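Local coordinates for coronin (Toxoplasma gondii, PDB 4OZU), which probably binds actin filaments as a member of the coronin family, and is represented here by its WD40-repeat domain, at residues 92-97 and 136-141. Numbering follows the deposited sequence.
Sequences RDILAT and AEWNPA
Trp138 brings the CZ2 corner of its indole obliquely up to Ala96 and Ile94, the two residues of strand 94-97 whose CB atoms point at the facing segment. The tight part is at Ala96: its CB spans NE1, CE2 and CZ2 of Trp138, lying 3.7 Å from CZ2 and 3.9 Å from NE1 of that ring. With CG of Trp138 anti to its own carbonyl carbon (chi1 -62°), the indole reaches across to the neighbouring blade. NE1 of Trp138 donates a hydrogen bond to the backbone O of Asn86 in strand 82-87, which pairs with strand 94-99 in that blade, so the one polar atom of the ring is satisfied and the indole is tied to the backbone of strand 82-87. ND2 of Asn86 in turn donates to O of Ala136.

The arrangement joins two consecutive blades of the WD40 beta-propeller: strand 94-99 belongs to the four-stranded sheet that starts at 82-87, and strand 133-138 is an outermost strand of the next. The axes of 94-97 and 136-138 come within 7.3 Å at 150°, a face-to-face packing of sheets and not a hydrogen-bonded pair. Leu146 of strand 145-150 touches both Ala96 and Trp138 and adds to the apolar layer.

At the buried end the fit is slacker, with Ala96 CB and Ala136 CB 4.4 Å apart. The other end, at Ile94 and Trp138, is partly exposed yet in close contact: CG2 of Ile94 meets CZ2 of Trp138 at 3.9 Å and CH2 at 4.0 Å, the two side chains crossing at about a right angle. CG2, anti to the backbone N of Ile94, faces the indole, while CG1, beside that N, carries CD1 away from segment 136-141.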
ATOM      1  N   ARG A  92      10.155  -9.798  -8.463  1.00 25.57           N
ATOM      2  CA  ARG A  92      10.979  -8.662  -8.085  1.00 28.56           C
ATOM      3  C   ARG A  92      11.121  -7.606  -9.173  1.00 28.57           C
ATOM      4  O   ARG A  92      11.361  -6.433  -8.875  1.00 24.41           O
ATOM      5  CB  ARG A  92      12.368  -9.149  -7.691  1.00 36.00           C
ATOM      6  CG  ARG A  92      13.230  -8.050  -7.132  1.00 57.74           C
ATOM      7  CD  ARG A  92      13.879  -8.459  -5.840  1.00 75.24           C
ATOM      8  NE  ARG A  92      15.160  -9.122  -6.073  1.00 75.80           N
ATOM      9  CZ  ARG A  92      15.453 -10.366  -5.702  1.00101.24           C
ATOM     10  NH1 ARG A  92      14.568 -11.123  -5.063  1.00 95.58           N
ATOM     11  NH2 ARG A  92      16.654 -10.859  -5.968  1.00 64.18           N
ATOM     12  N   ASP A  93      10.985  -8.030 -10.425  1.00 28.65           N
ATOM     13  CA  ASP A  93      11.232  -7.154 -11.567  1.00 25.82           C
ATOM     14  C   ASP A  93       9.950  -6.585 -12.166  1.00 24.46           C
ATOM     15  O   ASP A  93      10.002  -5.850 -13.153  1.00 26.71           O
ATOM     16  CB  ASP A  93      12.014  -7.911 -12.650  1.00 30.79           C
ATOM     17  CG  ASP A  93      11.363  -9.228 -13.043  1.00 38.53           C
ATOM     18  OD1 ASP A  93      10.485  -9.727 -12.301  1.00 36.46           O
ATOM     19  OD2 ASP A  93      11.748  -9.779 -14.098  1.00 35.30           O
ATOM     20  N   ILE A  94       8.809  -6.914 -11.566  1.00 21.29           N
ATOM     21  CA  ILE A  94       7.510  -6.537 -12.118  1.00 21.95           C
ATOM     22  C   ILE A  94       6.813  -5.478 -11.273  1.00 23.19           C
ATOM     23  O   ILE A  94       6.718  -5.589 -10.053  1.00 22.73           O
ATOM     24  CB  ILE A  94       6.585  -7.767 -12.240  1.00 25.68           C
ATOM     25  CG1 ILE A  94       7.193  -8.800 -13.195  1.00 28.79           C
ATOM     26  CG2 ILE A  94       5.187  -7.365 -12.706  1.00 24.26           C
ATOM     27  CD1 ILE A  94       7.365  -8.317 -14.627  1.00 42.98           C
ATOM     28  N   LEU A  95       6.313  -4.446 -11.935  1.00 22.04           N
ATOM     29  CA  LEU A  95       5.512  -3.452 -11.249  1.00 18.26           C
ATOM     30  C   LEU A  95       4.453  -2.905 -12.181  1.00 23.57           C
ATOM     31  O   LEU A  95       4.511  -3.107 -13.400  1.00 25.44           O
ATOM     32  CB  LEU A  95       6.390  -2.316 -10.715  1.00 24.18           C
ATOM     33  CG  LEU A  95       7.124  -1.458 -11.750  1.00 19.97           C
ATOM     34  CD1 LEU A  95       7.408  -0.091 -11.167  1.00 25.95           C
ATOM     35  CD2 LEU A  95       8.436  -2.108 -12.197  1.00 23.00           C
ATOM     36  N   ALA A  96       3.489  -2.212 -11.588  1.00 20.96           N
ATOM     37  CA  ALA A  96       2.409  -1.592 -12.337  1.00 20.65           C
ATOM     38  C   ALA A  96       2.276  -0.112 -12.005  1.00 19.61           C
ATOM     39  O   ALA A  96       2.431   0.297 -10.861  1.00 21.55           O
ATOM     40  CB  ALA A  96       1.105  -2.303 -12.052  1.00 22.02           C
ATOM     41  N   THR A  97       1.959   0.684 -13.021  1.00 24.03           N
ATOM     42  CA  THR A  97       1.626   2.083 -12.813  1.00 24.21           C
ATOM     43  C   THR A  97       0.231   2.368 -13.348  1.00 24.52           C
ATOM     44  O   THR A  97      -0.185   1.807 -14.361  1.00 24.34           O
ATOM     45  CB  THR A  97       2.615   3.032 -13.506  1.00 27.36           C
ATOM     46  OG1 THR A  97       2.599   2.790 -14.917  1.00 28.09           O
ATOM     47  CG2 THR A  97       4.019   2.846 -12.968  1.00 26.92           C
ATOM     48  N   ALA A 136      -3.730   0.976  -8.748  1.00 20.11           N
ATOM     49  CA  ALA A 136      -3.389  -0.277  -9.392  1.00 19.55           C
ATOM     50  C   ALA A 136      -2.832  -1.183  -8.304  1.00 19.65           C
ATOM     51  O   ALA A 136      -1.707  -0.988  -7.848  1.00 23.92           O
ATOM     52  CB  ALA A 136      -2.384  -0.072 -10.502  1.00 23.88           C
ATOM     53  N   GLU A 137      -3.636  -2.155  -7.888  1.00 20.54           N
ATOM     54  CA  GLU A 137      -3.300  -3.013  -6.755  1.00 21.75           C
ATOM     55  C   GLU A 137      -3.283  -4.491  -7.132  1.00 17.52           C
ATOM     56  O   GLU A 137      -4.253  -5.030  -7.680  1.00 18.96           O
ATOM     57  CB  GLU A 137      -4.294  -2.789  -5.615  1.00 23.31           C
ATOM     58  CG  GLU A 137      -4.182  -1.425  -4.943  1.00 24.96           C
ATOM     59  CD  GLU A 137      -3.094  -1.354  -3.883  1.00 37.28           C
ATOM     60  OE1 GLU A 137      -2.583  -2.412  -3.461  1.00 31.51           O
ATOM     61  OE2 GLU A 137      -2.755  -0.227  -3.466  1.00 31.68           O
ATOM     62  N   TRP A 138      -2.173  -5.140  -6.807  1.00 20.29           N
ATOM     63  CA  TRP A 138      -1.998  -6.555  -7.078  1.00 19.77           C
ATOM     64  C   TRP A 138      -2.671  -7.415  -6.025  1.00 22.55           C
ATOM     65  O   TRP A 138      -2.573  -7.137  -4.828  1.00 20.40           O
ATOM     66  CB  TRP A 138      -0.516  -6.917  -7.103  1.00 19.46           C
ATOM     67  CG  TRP A 138       0.303  -6.250  -8.146  1.00 19.52           C
ATOM     68  CD1 TRP A 138       1.077  -5.134  -7.998  1.00 23.19           C
ATOM     69  CD2 TRP A 138       0.486  -6.690  -9.492  1.00 18.06           C
ATOM     70  NE1 TRP A 138       1.720  -4.843  -9.180  1.00 21.56           N
ATOM     71  CE2 TRP A 138       1.372  -5.783 -10.112  1.00 22.50           C
ATOM     72  CE3 TRP A 138      -0.017  -7.761 -10.238  1.00 22.59           C
ATOM     73  CZ2 TRP A 138       1.766  -5.918 -11.437  1.00 23.43           C
ATOM     74  CZ3 TRP A 138       0.368  -7.885 -11.561  1.00 21.60           C
ATOM     75  CH2 TRP A 138       1.252  -6.970 -12.146  1.00 22.93           C
ATOM     76  N   ASN A 139      -3.311  -8.484  -6.479  1.00 18.34           N
ATOM     77  CA  ASN A 139      -3.827  -9.499  -5.583  1.00 17.49           C
ATOM     78  C   ASN A 139      -2.675 -10.103  -4.780  1.00 22.16           C
ATOM     79  O   ASN A 139      -1.663 -10.489  -5.358  1.00 19.36           O
ATOM     80  CB  ASN A 139      -4.559 -10.576  -6.379  1.00 16.91           C
ATOM     81  CG  ASN A 139      -5.335 -11.521  -5.494  1.00 19.87           C
ATOM     82  OD1 ASN A 139      -4.762 -12.224  -4.656  1.00 19.88           O
ATOM     83  ND2 ASN A 139      -6.650 -11.540  -5.670  1.00 20.87           N
ATOM     84  N   PRO A 140      -2.820 -10.181  -3.449  1.00 20.33           N
ATOM     85  CA  PRO A 140      -1.714 -10.664  -2.610  1.00 16.37           C
ATOM     86  C   PRO A 140      -1.544 -12.178  -2.619  1.00 17.41           C
ATOM     87  O   PRO A 140      -0.548 -12.656  -2.088  1.00 19.18           O
ATOM     88  CB  PRO A 140      -2.108 -10.184  -1.212  1.00 21.56           C
ATOM     89  CG  PRO A 140      -3.592 -10.164  -1.241  1.00 22.21           C
ATOM     90  CD  PRO A 140      -3.964  -9.728  -2.633  1.00 20.00           C
ATOM     91  N   ALA A 141      -2.484 -12.913  -3.210  1.00 17.18           N
ATOM     92  CA  ALA A 141      -2.423 -14.375  -3.198  1.00 18.74           C
ATOM     93  C   ALA A 141      -2.320 -14.980  -4.590  1.00 21.67           C
ATOM     94  O   ALA A 141      -1.855 -16.110  -4.740  1.00 22.17           O
ATOM     95  CB  ALA A 141      -3.633 -14.934  -2.489  1.00 24.74           C
TER